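Local coordinates for protein putative ribose operon repressor (Burkholderia thailandensis, PDB 3EGC) that probably binds operator DNA as a LacI-family transcriptional repressor, with a probable ligand-sensing part built like a periplasmic sugar-binding protein, at residues Ile218-Asn223 and Leu234-Gln239; Asn109-Arg114 and Glu142-Phe147. All blocks are in the same frame, centred on the assembly; numbering follows the deposited sequence.

Contact 1 (Ile218-Asn223 and Leu234-Gln239); sequences IVSFDN and LPVVEQ
S220 O takes a hydrogen bond from V237 N at 2.7 Å and is approached by V236 CA at 3.0 Å, holding two parallel strands in register. S220 N answers by giving its proton to P235 O at 3.1 Å, and D222 N donates to V237 O, tilted 32° from that carbonyl plane. S220 thus lies beside V236 and F221 beside V237. V237 CG2 rests 3.7 Å from F221 CE1, while Q239 CG comes to the ring's edge. On the sheet face of S220, L234 CD2 reaches S220 CB at 3.6 Å and also meets I218 CG2. At the C-terminal ends of the strands two side-chain bonds add to the pairing. Q239 NE2 reaches D222 OD1 at 2.9 Å on the syn side of the carboxylate; Q239 OE1 is bonded to S107. N223 swings CG anti to its own N (chi1 -176°), which carries ND2 to the anti lone pair of E238 OE2 at 2.7 Å, amide and carboxylate nearly coplanar. A water accepts from both N223 N and Q239 N. Strands 217-221 and 236-238 are neighbours in the mixed sheet of this LacI-like fold, with 264-272 antiparallel on the other side of 236-238. Backbone bonds therefore fix the register, while both carboxylates are shared, D222 with H195 N and E238 with R270, so side-chain polar groups link the strand ends to their neighbours.

Contact 2 (Asn109-Arg114 and Glu142-Phe147); sequences NVRGAR and ERLKGF
N109 uses both ends of its amide to grip helix 138-153: OD1 accepts from R143, and ND2 gives a nearly straight bond to E142 OE2 at 2.8 Å. With CG beside its backbone N (chi1 -57°), the N109 amide projects across to the other helix. R143 runs out extended from CG to NE and offers its guanidinium edge side-on, NH2 at 2.7 Å and NE at 3.1 Å from N109 OD1. Both nitrogens come from the same face of the amide, above its plane, and the two flat groups stand 63° apart. E142, extended beyond CG, brings OE2 to the amide, and its OE1 pairs with R266. Helices 109-122 and 138-153 pack side by side, crossing at -44° with segment axes 7.1 Å apart, and helix 109-122 lies against the sheet, A116 and L120 touching V219. G146, with no side chain, lets V110 O come within 3.6 Å of its CA, and A113 CB packs on the same spot and against R143 O at 3.3 Å. V110 sends CG1, anti to its N, over G146 CA, while its CG2 lies by E142 CB. Farther along, R114 CA approaches G146 O at 3.4 Å, and the arginine chain leads away from that carbonyl toward A150 and A153.

Overall arrangement
Contact 1, a parallel strand pair in the sheet, and contact 2, a helix pair packed against it, have centres about 12 Å apart and meet directly. F221 and R143 join the two: ring and guanidinium make a cation-pi pair, with F221 CE1 3.4 Å from R143 NE. The same ring packs against helix 109-122, its CZ 3.6 Å from N109 O. Q239 OE1 lies 3.3 Å from R143 NH2, a packing contact. R143 NH1 bonds to the carbonyl of S193, in the loop whose S194 touches D222. In sugar-binding relatives the ligand lies in the cleft between the lobes, at C-terminal strand ends, so D222 and R143 probably lie near it, though no ligand is modelled here.

Contact 1 (Ile218-Asn223 and Leu234-Gln239)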
loop_
_atom_site.group_PDB
_atom_site.type_symbol
_atom_site.label_atom_id
_atom_site.label_comp_id
_atom_site.label_asym_id
_atom_site.label_seq_id
_atom_site.Cartn_x
_atom_site.Cartn_y
_atom_site.Cartn_z
ATOM N N ILE A 218 -1.507 -10.535 20.216
ATOM C CA ILE A 218 -1.883 -9.310 19.543
ATOM C C ILE A 218 -3.092 -9.475 18.645
ATOM O O ILE A 218 -3.133 -10.388 17.811
ATOM C CB ILE A 218 -0.720 -8.758 18.644
ATOM C CG1 ILE A 218 0.520 -8.443 19.498
ATOM C CG2 ILE A 218 -1.202 -7.525 17.825
ATOM C CD1 ILE A 218 1.780 -7.952 18.658
ATOM N N VAL A 219 -4.088 -8.603 18.810
ATOM C CA VAL A 219 -5.123 -8.508 17.781
ATOM C C VAL A 219 -4.981 -7.106 17.192
ATOM O O VAL A 219 -4.647 -6.183 17.917
ATOM C CB VAL A 219 -6.558 -8.766 18.332
ATOM C CG1 VAL A 219 -6.663 -10.178 18.783
ATOM C CG2 VAL A 219 -6.912 -7.764 19.565
ATOM N N SER A 220 -5.246 -6.973 15.898
ATOM C CA SER A 220 -4.969 -5.777 15.169
ATOM C C SER A 220 -6.151 -5.411 14.271
ATOM O O SER A 220 -6.900 -6.300 13.866
ATOM C CB SER A 220 -3.730 -5.989 14.300
ATOM O OG SER A 220 -3.376 -4.815 13.579
ATOM N N PHE A 221 -6.309 -4.115 13.964
ATOM C CA PHE A 221 -7.104 -3.700 12.807
ATOM C C PHE A 221 -6.283 -3.812 11.501
ATOM O O PHE A 221 -5.064 -3.752 11.525
ATOM C CB PHE A 221 -7.604 -2.249 12.920
ATOM C CG PHE A 221 -8.848 -2.082 13.785
ATOM C CD1 PHE A 221 -10.005 -1.589 13.226
ATOM C CD2 PHE A 221 -8.821 -2.343 15.165
ATOM C CE1 PHE A 221 -11.141 -1.382 13.986
ATOM C CE2 PHE A 221 -9.951 -2.153 15.951
ATOM C CZ PHE A 221 -11.117 -1.674 15.385
ATOM N N ASP A 222 -6.991 -3.960 10.371
ATOM C CA ASP A 222 -6.357 -4.127 9.075
ATOM C C ASP A 222 -5.925 -5.567 8.820
ATOM O O ASP A 222 -5.166 -6.173 9.601
ATOM C CB ASP A 222 -5.184 -3.175 8.920
ATOM C CG ASP A 222 -5.593 -1.742 9.085
ATOM O OD1 ASP A 222 -6.747 -1.403 8.641
ATOM O OD2 ASP A 222 -4.800 -1.001 9.700
ATOM N N ASN A 223 -6.362 -6.096 7.691
ATOM C CA ASN A 223 -6.113 -7.483 7.359
ATOM C C ASN A 223 -5.018 -7.573 6.309
ATOM O O ASN A 223 -5.289 -7.493 5.114
ATOM C CB ASN A 223 -7.415 -8.117 6.806
ATOM C CG ASN A 223 -7.273 -9.576 6.525
ATOM O OD1 ASN A 223 -6.224 -10.173 6.813
ATOM N ND2 ASN A 223 -8.350 -10.195 6.029
ATOM N N LEU A 234 -2.052 -13.772 13.423
ATOM C CA LEU A 234 -2.485 -12.610 14.150
ATOM C C LEU A 234 -3.934 -12.263 13.803
ATOM O O LEU A 234 -4.227 -11.873 12.669
ATOM C CB LEU A 234 -1.546 -11.462 13.840
ATOM C CG LEU A 234 -1.385 -10.412 14.936
ATOM C CD1 LEU A 234 -0.028 -9.827 14.722
ATOM C CD2 LEU A 234 -2.478 -9.368 14.815
ATOM N N PRO A 235 -4.860 -12.408 14.772
ATOM C CA PRO A 235 -6.251 -12.093 14.435
ATOM C C PRO A 235 -6.492 -10.606 14.152
ATOM O O PRO A 235 -5.918 -9.747 14.797
ATOM C CB PRO A 235 -7.037 -12.576 15.651
ATOM C CG PRO A 235 -5.990 -13.410 16.510
ATOM C CD PRO A 235 -4.697 -12.786 16.186
ATOM N N VAL A 236 -7.325 -10.329 13.156
ATOM C CA VAL A 236 -7.453 -8.989 12.658
ATOM C C VAL A 236 -8.860 -8.562 12.501
ATOM O O VAL A 236 -9.696 -9.345 12.140
ATOM C CB VAL A 236 -6.837 -8.808 11.249
ATOM C CG1 VAL A 236 -5.823 -7.691 11.297
ATOM C CG2 VAL A 236 -6.239 -10.074 10.786
ATOM N N VAL A 237 -9.116 -7.295 12.753
ATOM C CA VAL A 237 -10.367 -6.728 12.327
ATOM C C VAL A 237 -10.199 -6.122 10.933
ATOM O O VAL A 237 -9.517 -5.093 10.744
ATOM C CB VAL A 237 -11.047 -5.804 13.400
ATOM C CG1 VAL A 237 -10.063 -5.156 14.287
ATOM C CG2 VAL A 237 -12.033 -4.780 12.735
ATOM N N GLU A 238 -10.766 -6.813 9.956
ATOM C CA GLU A 238 -10.707 -6.357 8.595
ATOM C C GLU A 238 -11.622 -5.181 8.383
ATOM O O GLU A 238 -12.779 -5.217 8.775
ATOM C CB GLU A 238 -11.060 -7.491 7.621
ATOM C CG GLU A 238 -11.048 -7.092 6.160
ATOM C CD GLU A 238 -11.464 -8.220 5.278
ATOM O OE1 GLU A 238 -12.634 -8.211 4.790
ATOM O OE2 GLU A 238 -10.620 -9.135 5.085
ATOM N N GLN A 239 -11.085 -4.140 7.755
ATOM C CA GLN A 239 -11.884 -2.979 7.382
ATOM C C GLN A 239 -12.287 -3.131 5.924
ATOM O O GLN A 239 -11.467 -3.618 5.146
ATOM C CB GLN A 239 -11.105 -1.697 7.608
ATOM C CG GLN A 239 -10.865 -1.419 9.048
ATOM C CD GLN A 239 -10.386 0.024 9.278
ATOM O OE1 GLN A 239 -11.202 0.949 9.388
ATOM N NE2 GLN A 239 -9.063 0.215 9.305
HETATM O O HOH W 1 -8.415 -4.189 6.183
#

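Contact 2 (Asn109-Arg114 and Glu142-Phe147)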
loop_
_atom_site.group_PDB
_atom_site.type_symbol
_atom_site.label_atom_id
_atom_site.label_comp_id
_atom_site.label_asym_id
_atom_site.label_seq_id
_atom_site.Cartn_x
_atom_site.Cartn_y
_atom_site.Cartn_z
ATOM N N ASN A 109 -15.732 1.148 14.332
ATOM C CA ASN A 109 -14.542 0.963 15.191
ATOM C C ASN A 109 -14.776 0.410 16.603
ATOM O O ASN A 109 -14.129 -0.568 16.992
ATOM C CB ASN A 109 -13.736 2.235 15.276
ATOM C CG ASN A 109 -13.293 2.753 13.892
ATOM O OD1 ASN A 109 -12.589 2.060 13.162
ATOM N ND2 ASN A 109 -13.641 3.997 13.585
ATOM N N VAL A 110 -15.674 1.023 17.369
ATOM C CA VAL A 110 -16.064 0.467 18.671
ATOM C C VAL A 110 -16.386 -1.052 18.565
ATOM O O VAL A 110 -15.743 -1.891 19.182
ATOM C CB VAL A 110 -17.333 1.212 19.275
ATOM C CG1 VAL A 110 -17.538 0.824 20.744
ATOM C CG2 VAL A 110 -17.231 2.681 19.170
ATOM N N ARG A 111 -17.400 -1.399 17.775
ATOM C CA ARG A 111 -17.787 -2.807 17.635
ATOM C C ARG A 111 -16.618 -3.808 17.313
ATOM O O ARG A 111 -16.480 -4.869 17.944
ATOM C CB ARG A 111 -18.853 -2.964 16.594
ATOM C CG ARG A 111 -19.583 -4.258 16.686
ATOM C CD ARG A 111 -20.557 -4.379 15.488
ATOM N NE ARG A 111 -21.717 -3.505 15.651
ATOM C CZ ARG A 111 -22.672 -3.349 14.748
ATOM N NH1 ARG A 111 -23.683 -2.524 14.998
ATOM N NH2 ARG A 111 -22.596 -3.987 13.586
ATOM N N GLY A 112 -15.816 -3.452 16.307
ATOM C CA GLY A 112 -14.736 -4.324 15.865
ATOM C C GLY A 112 -13.716 -4.457 16.980
ATOM O O GLY A 112 -13.246 -5.537 17.187
ATOM N N ALA A 113 -13.409 -3.382 17.731
ATOM C CA ALA A 113 -12.397 -3.482 18.782
ATOM C C ALA A 113 -12.878 -4.373 19.965
ATOM O O ALA A 113 -12.105 -5.210 20.482
ATOM C CB ALA A 113 -11.913 -2.081 19.278
ATOM N N ARG A 114 -14.141 -4.168 20.370
ATOM C CA ARG A 114 -14.743 -4.929 21.414
ATOM C C ARG A 114 -14.706 -6.448 21.039
ATOM O O ARG A 114 -14.396 -7.314 21.894
ATOM C CB ARG A 114 -16.195 -4.477 21.615
ATOM C CG ARG A 114 -16.841 -5.061 22.830
ATOM C CD ARG A 114 -18.272 -4.573 23.019
ATOM N NE ARG A 114 -18.889 -5.313 24.106
ATOM C CZ ARG A 114 -19.958 -4.948 24.801
ATOM N NH1 ARG A 114 -20.579 -3.823 24.544
ATOM N NH2 ARG A 114 -20.389 -5.734 25.778
ATOM N N GLU A 142 -12.266 5.732 19.270
ATOM C CA GLU A 142 -13.311 4.742 19.192
ATOM C C GLU A 142 -12.791 3.321 19.407
ATOM O O GLU A 142 -13.462 2.489 19.988
ATOM C CB GLU A 142 -14.060 4.841 17.873
ATOM C CG GLU A 142 -15.013 5.987 17.750
ATOM C CD GLU A 142 -15.614 6.031 16.346
ATOM O OE1 GLU A 142 -16.449 6.906 16.084
ATOM O OE2 GLU A 142 -15.243 5.189 15.500
ATOM N N ARG A 143 -11.582 3.060 18.948
ATOM C CA ARG A 143 -10.964 1.750 19.123
ATOM C C ARG A 143 -10.599 1.518 20.590
ATOM O O ARG A 143 -10.780 0.405 21.111
ATOM C CB ARG A 143 -9.781 1.567 18.199
ATOM C CG ARG A 143 -10.245 1.391 16.739
ATOM C CD ARG A 143 -9.135 1.507 15.664
ATOM N NE ARG A 143 -9.814 1.764 14.407
ATOM C CZ ARG A 143 -9.252 1.997 13.236
ATOM N NH1 ARG A 143 -7.921 2.010 13.078
ATOM N NH2 ARG A 143 -10.067 2.238 12.213
ATOM N N LEU A 144 -10.203 2.601 21.270
ATOM C CA LEU A 144 -9.964 2.541 22.721
ATOM C C LEU A 144 -11.251 2.291 23.519
ATOM O O LEU A 144 -11.292 1.440 24.419
ATOM C CB LEU A 144 -9.271 3.793 23.211
ATOM C CG LEU A 144 -8.329 3.653 24.387
ATOM C CD1 LEU A 144 -7.168 2.712 24.025
ATOM C CD2 LEU A 144 -7.808 5.056 24.896
ATOM N N LYS A 145 -12.311 3.007 23.157
ATOM C CA LYS A 145 -13.648 2.792 23.728
ATOM C C LYS A 145 -14.171 1.330 23.641
ATOM O O LYS A 145 -14.778 0.816 24.603
ATOM C CB LYS A 145 -14.647 3.726 23.055
ATOM C CG LYS A 145 -16.076 3.527 23.447
ATOM C CD LYS A 145 -16.973 4.626 22.852
ATOM C CE LYS A 145 -18.441 4.362 23.228
ATOM N NZ LYS A 145 -19.421 5.314 22.616
ATOM N N GLY A 146 -13.929 0.683 22.492
ATOM C CA GLY A 146 -14.320 -0.708 22.292
ATOM C C GLY A 146 -13.554 -1.631 23.212
ATOM O O GLY A 146 -14.109 -2.565 23.794
ATOM N N PHE A 147 -12.278 -1.322 23.379
ATOM C CA PHE A 147 -11.447 -2.024 24.310
ATOM C C PHE A 147 -12.004 -1.936 25.739
ATOM O O PHE A 147 -12.218 -2.955 26.405
ATOM C CB PHE A 147 -10.038 -1.527 24.206
ATOM C CG PHE A 147 -9.173 -1.886 25.384
ATOM C CD1 PHE A 147 -8.621 -3.168 25.484
ATOM C CD2 PHE A 147 -8.897 -0.949 26.374
ATOM C CE1 PHE A 147 -7.803 -3.512 26.495
ATOM C CE2 PHE A 147 -8.078 -1.295 27.438
ATOM C CZ PHE A 147 -7.506 -2.583 27.486
#